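Local coordinates for glycoside hydrolase YxiA (Bacillus licheniformis, PDB 3LV4), which probably hydrolyses alpha-1,5-linked arabinan, as a calcium-binding family 43 glycoside hydrolase built on a five-bladed beta-propeller, at residues 37-40 with 41-44; 57-60 with 61-64; 136-140 with 141-145; 261-264 with 265-268; 295-298 with 299-302. One frame throughout, in Å; residues are numbered along the deposited sequence.

All five contacts are local turns or helix starts in the propeller part of the chain. In contacts 1, 3, 4 and 5 an aspartate accepts backbone N-H groups just ahead of it, while in contact 2 an asparagine amide ties two glutamates. Contacts 1 and 5 are hairpin turns in two different blades, their nearest atoms about 6 Å apart. Contacts 3 and 4, also with nearest atoms about 6 Å apart, are those nearer the catalytic centre: Asn145 of contact 3 comes within about 7 Å of the predicted proton donor Glu201, side chain to side chain, and Ile267 of contact 4 within about 10 Å. Contact 2 lies away from the annotated sites, its centre about 27 Å from that of contact 1.

Contact 1 of 5, residues 37-40 with 41-44; sequences STDL and MNWT
Asp39 and Asn42 meet inside the turn between strand 33-37 and strand 44-47, and the aspartate accepts every direct hydrogen bond that links 37-40 to 41-44. Its CB points toward the second half of the turn, and a chi1 of 62°, which tucks CG between N and C of its own backbone, swings the carboxylate back onto the following N-H groups. Asp39 OD1 takes Asn42 N on its syn side at 2.7 Å, almost perfectly straight. Met41 N (a selenomethionine) reaches Asp39 OD1 from above the carboxylate plane at 2.8 Å, closing an Asx turn. Asp39 OD2 offers its syn lone pair to Asn42 ND2 at 2.8 Å; this bond lies in the amide plane, though amide and carboxylate are turned 39° apart. Ser9 holds the other end of that amide. Next to these bonds, Ser37 CB makes a CH-pi contact with one face of Trp43, 3.9 Å from the centroid of the six-membered ring, while Ser37 OG accepts Leu40 N in an ST motif. Leu40 CD2 runs beside Trp43 CZ2 at 3.8 Å. With an alanine at Asp39, the N-H groups of Met41 and Asn42 would probably lose their shared acceptor and the Asn42 amide one of its restraints. Three N-H donors converging on a single carboxylate are consistent with an ionised aspartate that fixes the turn.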
loop_
_atom_site.group_PDB
_atom_site.type_symbol
_atom_site.label_atom_id
_atom_site.label_comp_id
_atom_site.label_asym_id
_atom_site.label_seq_id
_atom_site.Cartn_x
_atom_site.Cartn_y
_atom_site.Cartn_z
ATOM N N SER A 37 12.964 12.956 -0.869
ATOM C CA SER A 37 12.584 13.991 -1.830
ATOM C C SER A 37 11.857 15.083 -1.080
ATOM O O SER A 37 11.330 14.848 0.009
ATOM C CB SER A 37 11.663 13.430 -2.913
ATOM O OG SER A 37 10.398 13.083 -2.378
ATOM N N THR A 38 11.806 16.277 -1.658
ATOM C CA THR A 38 10.986 17.328 -1.075
ATOM C C THR A 38 9.667 17.500 -1.824
ATOM O O THR A 38 8.770 18.196 -1.346
ATOM C CB THR A 38 11.708 18.680 -1.055
ATOM O OG1 THR A 38 12.156 18.996 -2.376
ATOM C CG2 THR A 38 12.894 18.649 -0.094
ATOM N N ASP A 39 9.544 16.874 -2.994
ATOM C CA ASP A 39 8.370 17.106 -3.838
ATOM C C ASP A 39 7.587 15.848 -4.215
ATOM O O ASP A 39 6.595 15.939 -4.928
ATOM C CB ASP A 39 8.758 17.880 -5.104
ATOM C CG ASP A 39 9.754 17.127 -5.974
ATOM O OD1 ASP A 39 10.094 15.970 -5.647
ATOM O OD2 ASP A 39 10.202 17.698 -6.988
ATOM N N LEU A 40 8.039 14.689 -3.739
ATOM C CA LEU A 40 7.422 13.401 -4.074
ATOM C C LEU A 40 7.569 13.040 -5.555
ATOM O O LEU A 40 6.911 12.120 -6.043
ATOM C CB LEU A 40 5.938 13.368 -3.667
ATOM C CG LEU A 40 5.649 13.444 -2.164
ATOM C CD1 LEU A 40 4.142 13.480 -1.902
ATOM C CD2 LEU A 40 6.297 12.290 -1.393
HETATM N N MSE A 41 8.439 13.758 -6.264
HETATM C CA MSE A 41 8.650 13.516 -7.688
HETATM C C MSE A 41 10.114 13.280 -8.002
HETATM O O MSE A 41 10.457 12.424 -8.815
HETATM C CB MSE A 41 8.140 14.699 -8.511
HETATM C CG MSE A 41 6.675 14.998 -8.294
HETATM SE SE MSE A 41 6.241 16.757 -8.994
HETATM C CE MSE A 41 6.628 16.425 -10.881
ATOM N N ASN A 42 10.981 14.059 -7.370
ATOM C CA ASN A 42 12.409 13.910 -7.590
ATOM C C ASN A 42 13.094 13.309 -6.384
ATOM O O ASN A 42 13.427 14.007 -5.423
ATOM C CB ASN A 42 13.024 15.243 -7.995
ATOM C CG ASN A 42 12.479 15.730 -9.319
ATOM O OD1 ASN A 42 12.958 15.334 -10.386
ATOM N ND2 ASN A 42 11.445 16.566 -9.263
ATOM N N TRP A 43 13.280 11.995 -6.438
ATOM C CA TRP A 43 13.862 11.257 -5.324
ATOM C C TRP A 43 15.366 11.119 -5.470
ATOM O O TRP A 43 15.894 11.055 -6.584
ATOM C CB TRP A 43 13.234 9.864 -5.207
ATOM C CG TRP A 43 11.765 9.888 -4.891
ATOM C CD1 TRP A 43 10.738 9.949 -5.787
ATOM C CD2 TRP A 43 11.160 9.848 -3.586
ATOM N NE1 TRP A 43 9.532 9.950 -5.123
ATOM C CE2 TRP A 43 9.763 9.889 -3.773
ATOM C CE3 TRP A 43 11.665 9.784 -2.283
ATOM C CZ2 TRP A 43 8.862 9.875 -2.706
ATOM C CZ3 TRP A 43 10.767 9.760 -1.219
ATOM C CH2 TRP A 43 9.379 9.811 -1.440
ATOM N N THR A 44 16.042 11.081 -4.325
ATOM C CA THR A 44 17.463 10.815 -4.258
ATOM C C THR A 44 17.686 9.512 -3.502
ATOM O O THR A 44 17.176 9.330 -2.398
ATOM C CB THR A 44 18.188 11.959 -3.541
ATOM O OG1 THR A 44 18.042 13.158 -4.312
ATOM C CG2 THR A 44 19.667 11.640 -3.368
HETATM O O HOH W 1 13.087 16.532 -4.199
#

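Contact 2 of 5, residues 57-60 with 61-64; sequences IPNV and YEEL
The first turn of the short helix 60-63 is where Asn59, at the N-cap position, meets Glu62 and Glu63. A type I beta turn from Ile57 to Val60 leads into it. The asparagine side chain makes no capping bond; its chi1 of 67° sends the amide forward to the glutamates instead. From there Asn59 ND2 bridges two carboxylates, donating to Glu62 OE1 at 3.0 Å and to Glu63 OE1 at 2.9 Å. The first bond is nearly straight and reaches its oxygen on the anti side; the second uses the anti lone pair. The carboxylates adopt different attitudes to the flat amide, that of Glu62 standing 77° from its plane and that of Glu63 50°. The backbone carbonyl of the same residue is gripped twice as well: Glu62 N and Glu63 N both lie 2.8 Å from Asn59 O and arrive from opposite faces of its plane. One residue further on, Leu64 N closes the next helical bond to Val60 O. On the apolar side, Ile57 CG2 packs against Glu63 CB at 3.7 Å, and Ile57 CD1 meets Leu64 CD1 at 4.0 Å, the side chains crossing at about a right angle in both pairs. Glu63 also reaches outward: OE1 forms a salt bridge with Lys118, which probably offsets the nearness of two acidic groups, and OE2 accepts Asn119 N. The helix is thereby tied to the start of strand 118-126, while Tyr61 bonds to Asp74 O and its ring meets Phe68 of the next helix, 65-71.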
loop_
_atom_site.group_PDB
_atom_site.type_symbol
_atom_site.label_atom_id
_atom_site.label_comp_id
_atom_site.label_asym_id
_atom_site.label_seq_id
_atom_site.Cartn_x
_atom_site.Cartn_y
_atom_site.Cartn_z
ATOM N N ILE A 57 22.616 1.910 8.836
ATOM C CA ILE A 57 23.263 1.087 9.860
ATOM C C ILE A 57 24.579 0.557 9.295
ATOM O O ILE A 57 24.624 -0.538 8.735
ATOM C CB ILE A 57 22.393 -0.124 10.279
ATOM C CG1 ILE A 57 20.928 0.278 10.471
ATOM C CG2 ILE A 57 22.939 -0.749 11.570
ATOM C CD1 ILE A 57 20.022 -0.896 10.886
ATOM N N PRO A 58 25.656 1.345 9.424
ATOM C CA PRO A 58 26.930 1.020 8.763
ATOM C C PRO A 58 27.555 -0.299 9.223
ATOM O O PRO A 58 28.316 -0.902 8.467
ATOM C CB PRO A 58 27.835 2.200 9.140
ATOM C CG PRO A 58 26.910 3.303 9.526
ATOM C CD PRO A 58 25.675 2.665 10.078
ATOM N N ASN A 59 27.250 -0.725 10.447
ATOM C CA ASN A 59 27.735 -2.000 10.973
ATOM C C ASN A 59 26.614 -3.032 11.027
ATOM O O ASN A 59 26.587 -3.894 11.916
ATOM C CB ASN A 59 28.292 -1.807 12.381
ATOM C CG ASN A 59 27.215 -1.430 13.381
ATOM O OD1 ASN A 59 26.273 -0.698 13.058
ATOM N ND2 ASN A 59 27.348 -1.923 14.603
ATOM N N VAL A 60 25.693 -2.939 10.071
ATOM C CA VAL A 60 24.454 -3.719 10.101
ATOM C C VAL A 60 24.627 -5.199 10.456
ATOM O O VAL A 60 23.830 -5.739 11.222
ATOM C CB VAL A 60 23.652 -3.570 8.771
ATOM C CG1 VAL A 60 24.470 -4.070 7.587
ATOM C CG2 VAL A 60 22.293 -4.284 8.856
ATOM N N TYR A 61 25.649 -5.862 9.917
ATOM C CA TYR A 61 25.775 -7.306 10.165
ATOM C C TYR A 61 26.133 -7.632 11.614
ATOM O O TYR A 61 25.780 -8.702 12.118
ATOM C CB TYR A 61 26.727 -7.989 9.170
ATOM C CG TYR A 61 26.092 -8.203 7.817
ATOM C CD1 TYR A 61 24.918 -8.940 7.692
ATOM C CD2 TYR A 61 26.656 -7.666 6.664
ATOM C CE1 TYR A 61 24.325 -9.145 6.456
ATOM C CE2 TYR A 61 26.071 -7.869 5.418
ATOM C CZ TYR A 61 24.902 -8.602 5.327
ATOM O OH TYR A 61 24.315 -8.807 4.104
ATOM N N GLU A 62 26.813 -6.703 12.277
ATOM C CA GLU A 62 27.086 -6.821 13.704
ATOM C C GLU A 62 25.892 -6.325 14.517
ATOM O O GLU A 62 25.474 -6.965 15.481
ATOM C CB GLU A 62 28.323 -6.003 14.077
ATOM C CG GLU A 62 28.490 -5.745 15.579
ATOM C CD GLU A 62 29.659 -4.803 15.900
ATOM O OE1 GLU A 62 29.654 -3.631 15.437
ATOM O OE2 GLU A 62 30.581 -5.236 16.628
ATOM N N GLU A 63 25.345 -5.181 14.114
ATOM C CA GLU A 63 24.302 -4.517 14.883
ATOM C C GLU A 63 23.075 -5.407 15.037
ATOM O O GLU A 63 22.495 -5.491 16.117
ATOM C CB GLU A 63 23.907 -3.189 14.229
ATOM C CG GLU A 63 23.025 -2.298 15.102
ATOM C CD GLU A 63 23.746 -1.784 16.357
ATOM O OE1 GLU A 63 24.996 -1.772 16.377
ATOM O OE2 GLU A 63 23.062 -1.396 17.325
ATOM N N LEU A 64 22.703 -6.091 13.959
ATOM C CA LEU A 64 21.489 -6.892 13.964
ATOM C C LEU A 64 21.806 -8.377 13.854
ATOM O O LEU A 64 20.989 -9.152 13.348
ATOM C CB LEU A 64 20.565 -6.467 12.809
ATOM C CG LEU A 64 20.232 -4.971 12.727
ATOM C CD1 LEU A 64 19.169 -4.708 11.644
ATOM C CD2 LEU A 64 19.773 -4.445 14.084
#

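Contact 3 of 5, residues 136-140 with 141-145; sequences TPYDA and TKHPN
Asp139 O is the hub of the backbone here, accepting His143 N at 2.7 Å, nearly along the C=O axis, and Lys142 N at 2.9 Å from above the carbonyl plane, so the chain coils once and segment 141-145 folds back beside 136-140. The His143 ring adds a third bond: His143 ND1 accepts Asp139 N at 2.9 Å, tilted 16° from the ring plane. Because NE2 bonds to Asp134, the ring is held at both nitrogens, and the proton is likely to be on NE2. Thr136 OG1 and Pro137 O lie in the ring plane at its edge, each 3.2 Å from His143 CE1, and Lys142 CG sits over one face. From there the extended lysine chain passes Asp139 CB and brings Lys142 NZ to Thr136 OG1 at 3.2 Å, an oxygen that Asp134 also binds. Asp139 OD1 receives Thr141 N, in an Asx turn, and Thr141 OG1 at 2.8 Å, both from the same face of the carboxylate. A chi1 of -176° brings the Tyr138 ring back alongside His143, the two side chains running antiparallel with Tyr138 CE1 3.5 Å from His143 CB, and Tyr138 OH donates to Pro144 O at 2.8 Å. The whole coil belongs to the passage from strand 118-126 of one propeller blade to strand 150-153 of the next, where Tyr188 packs against His143 and Asn145 leads toward the predicted catalytic residues Asp148 and Glu201.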
loop_
_atom_site.group_PDB
_atom_site.type_symbol
_atom_site.label_atom_id
_atom_site.label_comp_id
_atom_site.label_asym_id
_atom_site.label_seq_id
_atom_site.Cartn_x
_atom_site.Cartn_y
_atom_site.Cartn_z
ATOM N N THR A 136 1.312 -20.885 22.740
ATOM C CA THR A 136 1.009 -22.129 22.035
ATOM C C THR A 136 2.132 -22.442 21.040
ATOM O O THR A 136 2.871 -21.542 20.636
ATOM C CB THR A 136 -0.359 -22.076 21.316
ATOM O OG1 THR A 136 -0.314 -21.114 20.254
ATOM C CG2 THR A 136 -1.451 -21.678 22.290
ATOM N N PRO A 137 2.289 -23.719 20.661
ATOM C CA PRO A 137 3.328 -24.048 19.675
ATOM C C PRO A 137 3.135 -23.280 18.371
ATOM O O PRO A 137 1.994 -23.118 17.912
ATOM C CB PRO A 137 3.135 -25.550 19.453
ATOM C CG PRO A 137 2.587 -26.027 20.764
ATOM C CD PRO A 137 1.661 -24.929 21.221
ATOM N N TYR A 138 4.234 -22.809 17.787
ATOM C CA TYR A 138 4.136 -22.006 16.577
ATOM C C TYR A 138 3.460 -22.791 15.445
ATOM O O TYR A 138 3.819 -23.938 15.161
ATOM C CB TYR A 138 5.499 -21.461 16.123
ATOM C CG TYR A 138 5.326 -20.560 14.929
ATOM C CD1 TYR A 138 5.013 -19.223 15.093
ATOM C CD2 TYR A 138 5.428 -21.064 13.639
ATOM C CE1 TYR A 138 4.827 -18.397 14.000
ATOM C CE2 TYR A 138 5.237 -20.261 12.543
ATOM C CZ TYR A 138 4.933 -18.932 12.720
ATOM O OH TYR A 138 4.737 -18.153 11.605
ATOM N N ASP A 139 2.473 -22.160 14.818
ATOM C CA ASP A 139 1.686 -22.783 13.764
ATOM C C ASP A 139 1.368 -21.704 12.729
ATOM O O ASP A 139 0.553 -20.809 12.976
ATOM C CB ASP A 139 0.397 -23.360 14.368
ATOM C CG ASP A 139 -0.526 -23.988 13.323
ATOM O OD1 ASP A 139 -0.289 -23.813 12.110
ATOM O OD2 ASP A 139 -1.502 -24.654 13.729
ATOM N N ALA A 140 2.025 -21.781 11.579
ATOM C CA ALA A 140 1.923 -20.718 10.578
ATOM C C ALA A 140 0.540 -20.597 9.924
ATOM O O ALA A 140 0.293 -19.643 9.183
ATOM C CB ALA A 140 3.018 -20.874 9.514
ATOM N N THR A 141 -0.355 -21.552 10.172
ATOM C CA THR A 141 -1.733 -21.383 9.705
ATOM C C THR A 141 -2.489 -20.383 10.573
ATOM O O THR A 141 -3.488 -19.818 10.131
ATOM C CB THR A 141 -2.550 -22.701 9.658
ATOM O OG1 THR A 141 -2.740 -23.209 10.988
ATOM C CG2 THR A 141 -1.860 -23.742 8.782
ATOM N N LYS A 142 -2.018 -20.157 11.802
ATOM C CA LYS A 142 -2.749 -19.294 12.739
ATOM C C LYS A 142 -1.904 -18.169 13.341
ATOM O O LYS A 142 -2.448 -17.183 13.855
ATOM C CB LYS A 142 -3.387 -20.122 13.862
ATOM C CG LYS A 142 -2.395 -20.886 14.722
ATOM C CD LYS A 142 -3.076 -21.458 15.959
ATOM C CE LYS A 142 -2.059 -22.047 16.931
ATOM N NZ LYS A 142 -2.600 -22.248 18.320
ATOM N N HIS A 143 -0.581 -18.328 13.281
ATOM C CA HIS A 143 0.345 -17.311 13.759
ATOM C C HIS A 143 0.959 -16.552 12.598
ATOM O O HIS A 143 1.151 -17.103 11.522
ATOM C CB HIS A 143 1.462 -17.936 14.609
ATOM C CG HIS A 143 0.969 -18.585 15.865
ATOM N ND1 HIS A 143 1.363 -19.847 16.261
ATOM C CD2 HIS A 143 0.095 -18.153 16.805
ATOM C CE1 HIS A 143 0.760 -20.160 17.391
ATOM N NE2 HIS A 143 -0.015 -19.145 17.744
ATOM N N PRO A 144 1.278 -15.273 12.820
ATOM C CA PRO A 144 1.820 -14.441 11.743
ATOM C C PRO A 144 3.263 -14.799 11.418
ATOM O O PRO A 144 3.923 -15.490 12.196
ATOM C CB PRO A 144 1.764 -13.029 12.344
ATOM C CG PRO A 144 1.943 -13.264 13.817
ATOM C CD PRO A 144 1.156 -14.532 14.089
ATOM N N ASN A 145 3.716 -14.360 10.245
ATOM C CA ASN A 145 5.130 -14.204 9.941
ATOM C C ASN A 145 5.449 -12.795 10.427
ATOM O O ASN A 145 4.777 -11.851 10.023
ATOM C CB ASN A 145 5.347 -14.301 8.424
ATOM C CG ASN A 145 6.819 -14.316 8.034
ATOM O OD1 ASN A 145 7.172 -14.208 6.848
ATOM N ND2 ASN A 145 7.685 -14.462 9.022
#

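Contact 4 of 5, residues 261-264 with 265-268; sequences LFDD and RSIE
Asp264 and Arg265 are neighbours whose side chains fold against each other: the bent arginine chain lays one face of its guanidinium over Asp264 CB, which stands 3.6 Å above the plane, toward the rim. The acidic end of Asp264 makes no direct bond to that group. Its OD2 forms a salt bridge with Arg199 instead, and a water donates to Asp264 OD2 at 2.7 Å and accepts from Arg265 NH2. Arg265 grips Glu268 side-on with two nitrogens, Arg265 NE to Glu268 OE2 at 3.0 Å and Arg265 NH2 to Glu268 OE1 at 2.9 Å; both bonds lie close to the guanidinium plane but meet the carboxylate from above its own. Through its carbonyl, Asp264 O also accepts Glu268 N at 3.0 Å and Ile267 N at 3.2 Å, the second well above the carbonyl plane.

The two backbone bonds to Asp264 O belong to the short, weakly bonded helix 264-267, whose N-cap is Asp263. A chi1 of 173° lets the cap carboxylate reach along the first turn. Asp263 OD1 accepts Ser266 N at 3.1 Å, the capping bond, while the serine hydroxyl makes a short bond, Ser266 OG to Asp263 OD2 2.5 Å. A second water joins Asp263 OD1 to Arg265 N, satisfying another N-H at the helix start. Lys257 N donates to Asp263 OD2, tying the cap to an earlier part of the same loop, which follows strand 230-236.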
loop_
_atom_site.group_PDB
_atom_site.type_symbol
_atom_site.label_atom_id
_atom_site.label_comp_id
_atom_site.label_asym_id
_atom_site.label_seq_id
_atom_site.Cartn_x
_atom_site.Cartn_y
_atom_site.Cartn_z
ATOM N N LEU A 261 -2.621 -23.886 0.808
ATOM C CA LEU A 261 -1.593 -22.849 0.802
ATOM C C LEU A 261 -1.872 -21.887 -0.339
ATOM O O LEU A 261 -2.098 -22.323 -1.475
ATOM C CB LEU A 261 -0.207 -23.467 0.599
ATOM C CG LEU A 261 0.668 -23.784 1.817
ATOM C CD1 LEU A 261 -0.154 -24.133 3.042
ATOM C CD2 LEU A 261 1.653 -24.906 1.481
ATOM N N PHE A 262 -1.857 -20.586 -0.047
ATOM C CA PHE A 262 -1.970 -19.559 -1.091
ATOM C C PHE A 262 -3.265 -19.674 -1.904
ATOM O O PHE A 262 -3.269 -19.531 -3.130
ATOM C CB PHE A 262 -0.746 -19.617 -2.009
ATOM C CG PHE A 262 0.530 -19.866 -1.266
ATOM C CD1 PHE A 262 0.841 -19.112 -0.147
ATOM C CD2 PHE A 262 1.401 -20.870 -1.657
ATOM C CE1 PHE A 262 1.995 -19.340 0.565
ATOM C CE2 PHE A 262 2.574 -21.105 -0.947
ATOM C CZ PHE A 262 2.869 -20.337 0.166
ATOM N N ASP A 263 -4.363 -19.922 -1.201
ATOM C CA ASP A 263 -5.667 -20.082 -1.827
ATOM C C ASP A 263 -6.185 -18.693 -2.228
ATOM O O ASP A 263 -6.848 -18.018 -1.443
ATOM C CB ASP A 263 -6.601 -20.796 -0.837
ATOM C CG ASP A 263 -8.041 -20.881 -1.313
ATOM O OD1 ASP A 263 -8.329 -20.541 -2.482
ATOM O OD2 ASP A 263 -8.890 -21.306 -0.495
ATOM N N ASP A 264 -5.852 -18.260 -3.444
ATOM C CA ASP A 264 -6.243 -16.927 -3.916
ATOM C C ASP A 264 -7.743 -16.853 -4.188
ATOM O O ASP A 264 -8.361 -15.798 -4.034
ATOM C CB ASP A 264 -5.518 -16.550 -5.214
ATOM C CG ASP A 264 -4.056 -16.161 -5.010
ATOM O OD1 ASP A 264 -3.585 -16.001 -3.862
ATOM O OD2 ASP A 264 -3.376 -16.007 -6.044
ATOM N N ARG A 265 -8.324 -17.962 -4.635
ATOM C CA ARG A 265 -9.744 -17.962 -4.980
ATOM C C ARG A 265 -10.619 -17.614 -3.774
ATOM O O ARG A 265 -11.650 -16.957 -3.911
ATOM C CB ARG A 265 -10.152 -19.320 -5.546
ATOM C CG ARG A 265 -10.455 -19.320 -7.043
ATOM C CD ARG A 265 -9.219 -19.141 -7.915
ATOM N NE ARG A 265 -8.795 -17.744 -8.070
ATOM C CZ ARG A 265 -7.550 -17.393 -8.380
ATOM N NH1 ARG A 265 -6.634 -18.338 -8.557
ATOM N NH2 ARG A 265 -7.213 -16.112 -8.505
ATOM N N SER A 266 -10.214 -18.048 -2.587
ATOM C CA SER A 266 -11.029 -17.816 -1.402
ATOM C C SER A 266 -10.986 -16.380 -0.900
ATOM O O SER A 266 -11.938 -15.916 -0.266
ATOM C CB SER A 266 -10.629 -18.764 -0.272
ATOM O OG SER A 266 -11.086 -20.069 -0.563
ATOM N N ILE A 267 -9.891 -15.680 -1.176
ATOM C CA ILE A 267 -9.722 -14.336 -0.624
ATOM C C ILE A 267 -10.045 -13.229 -1.624
ATOM O O ILE A 267 -10.437 -12.133 -1.226
ATOM C CB ILE A 267 -8.316 -14.103 -0.015
ATOM C CG1 ILE A 267 -7.230 -14.145 -1.098
ATOM C CG2 ILE A 267 -8.023 -15.121 1.112
ATOM C CD1 ILE A 267 -5.873 -13.662 -0.600
ATOM N N GLU A 268 -9.927 -13.519 -2.917
ATOM C CA GLU A 268 -10.115 -12.465 -3.920
ATOM C C GLU A 268 -11.516 -11.816 -3.988
ATOM O O GLU A 268 -11.645 -10.715 -4.522
ATOM C CB GLU A 268 -9.674 -12.927 -5.315
ATOM C CG GLU A 268 -10.565 -13.978 -5.938
ATOM C CD GLU A 268 -10.027 -14.487 -7.273
ATOM O OE1 GLU A 268 -8.976 -13.994 -7.758
ATOM O OE2 GLU A 268 -10.658 -15.395 -7.837
HETATM O O HOH W 2 -7.147 -20.797 -4.877
HETATM O O HOH W 3 -4.227 -16.243 -8.569
#

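Contact 5 of 5, residues 295-298 with 299-302; sequences FYDE and KSGK
Two backbone hydrogen bonds frame the turn around Asp297. Asp297 N donates to Lys302 O at 2.9 Å, close to linear, and Asp297 O accepts Gly301 N at 2.7 Å; between them the chain reverses, the end-to-end directions of 295-298 and 299-302 lying 138° apart. Side-chain-to-backbone bonds add to these. A chi1 near 180° (-175°) turns the carboxylate of Asp297 toward the N-H groups ahead, and Asp297 OD1 accepts weakly from both Lys299 N, at 2.9 Å, and Ser300 N, at 3.3 Å. From the far half of the turn, Ser300 OG accepts Lys302 N at 3.0 Å, an ST turn that holds the hydroxyl beside Asp297 CB and CG. A water completes this polar network, donating to Asp297 OD2 at 2.7 Å and bonding to Ser300 OG. A lysine in place of Asp297 would probably leave Lys299 N and Ser300 N without this acceptor and break the water link to the serine. Van der Waals contacts come from Tyr296, whose CE1 lies 3.7 Å from Gly301 O, with its OH near Gly301 CA; the same ring meets His208 edge-to-face. Gly301 has a positive phi (79°), and a side chain at these angles would collide with the carbonyl oxygen of Ser300. Lys302 NZ is hydrogen-bonded to Tyr340 OH and Glu343 O. A four-residue reversal with a glycine of positive phi at its end is a classic beta-hairpin connection, here joining strands 285-296 and 303-310 at the surface of a propeller blade.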
loop_
_atom_site.group_PDB
_atom_site.type_symbol
_atom_site.label_atom_id
_atom_site.label_comp_id
_atom_site.label_asym_id
_atom_site.label_seq_id
_atom_site.Cartn_x
_atom_site.Cartn_y
_atom_site.Cartn_z
ATOM N N PHE A 295 0.102 8.742 2.927
ATOM C CA PHE A 295 0.411 9.948 3.674
ATOM C C PHE A 295 -0.742 10.911 3.524
ATOM O O PHE A 295 -1.236 11.125 2.413
ATOM C CB PHE A 295 1.690 10.581 3.107
ATOM C CG PHE A 295 2.164 11.779 3.864
ATOM C CD1 PHE A 295 2.946 11.623 5.010
ATOM C CD2 PHE A 295 1.868 13.060 3.421
ATOM C CE1 PHE A 295 3.404 12.718 5.708
ATOM C CE2 PHE A 295 2.324 14.168 4.123
ATOM C CZ PHE A 295 3.093 13.996 5.267
ATOM N N TYR A 296 -1.181 11.473 4.647
ATOM C CA TYR A 296 -2.147 12.562 4.644
ATOM C C TYR A 296 -1.457 13.867 5.060
ATOM O O TYR A 296 -0.823 13.938 6.116
ATOM C CB TYR A 296 -3.335 12.255 5.568
ATOM C CG TYR A 296 -4.233 13.455 5.755
ATOM C CD1 TYR A 296 -5.127 13.832 4.769
ATOM C CD2 TYR A 296 -4.165 14.227 6.913
ATOM C CE1 TYR A 296 -5.936 14.946 4.924
ATOM C CE2 TYR A 296 -4.972 15.335 7.079
ATOM C CZ TYR A 296 -5.853 15.693 6.079
ATOM O OH TYR A 296 -6.653 16.805 6.236
ATOM N N ASP A 297 -1.569 14.893 4.219
ATOM C CA ASP A 297 -0.911 16.178 4.470
ATOM C C ASP A 297 -1.906 17.151 5.107
ATOM O O ASP A 297 -2.815 17.631 4.438
ATOM C CB ASP A 297 -0.368 16.741 3.150
ATOM C CG ASP A 297 0.439 18.019 3.330
ATOM O OD1 ASP A 297 0.189 18.766 4.291
ATOM O OD2 ASP A 297 1.324 18.284 2.492
ATOM N N GLU A 298 -1.728 17.428 6.400
ATOM C CA GLU A 298 -2.650 18.275 7.156
ATOM C C GLU A 298 -2.757 19.669 6.560
ATOM O O GLU A 298 -3.819 20.277 6.578
ATOM C CB GLU A 298 -2.194 18.407 8.613
ATOM C CG GLU A 298 -2.316 17.151 9.451
ATOM C CD GLU A 298 -1.962 17.403 10.910
ATOM O OE1 GLU A 298 -0.897 18.009 11.170
ATOM O OE2 GLU A 298 -2.750 17.000 11.797
ATOM N N LYS A 299 -1.646 20.178 6.043
ATOM C CA LYS A 299 -1.613 21.541 5.520
ATOM C C LYS A 299 -2.441 21.689 4.246
ATOM O O LYS A 299 -3.217 22.639 4.105
ATOM C CB LYS A 299 -0.172 21.974 5.261
ATOM C CG LYS A 299 -0.038 23.376 4.690
ATOM C CD LYS A 299 1.426 23.742 4.492
ATOM C CE LYS A 299 1.576 25.067 3.760
ATOM N NZ LYS A 299 3.002 25.357 3.426
ATOM N N SER A 300 -2.280 20.745 3.319
ATOM C CA SER A 300 -2.930 20.847 2.015
ATOM C C SER A 300 -4.234 20.061 1.927
ATOM O O SER A 300 -5.057 20.306 1.044
ATOM C CB SER A 300 -1.992 20.334 0.937
ATOM O OG SER A 300 -1.890 18.925 1.033
ATOM N N GLY A 301 -4.412 19.100 2.825
ATOM C CA GLY A 301 -5.560 18.218 2.759
ATOM C C GLY A 301 -5.417 17.117 1.722
ATOM O O GLY A 301 -6.332 16.313 1.546
ATOM N N LYS A 302 -4.276 17.073 1.033
ATOM C CA LYS A 302 -4.040 16.043 0.024
ATOM C C LYS A 302 -3.601 14.733 0.679
ATOM O O LYS A 302 -2.993 14.747 1.748
ATOM C CB LYS A 302 -2.969 16.485 -0.979
ATOM C CG LYS A 302 -3.340 17.678 -1.851
ATOM C CD LYS A 302 -2.411 17.710 -3.066
ATOM C CE LYS A 302 -2.425 19.022 -3.785
ATOM N NZ LYS A 302 -1.325 19.061 -4.812
HETATM O O HOH W 4 0.658 18.105 -0.114
#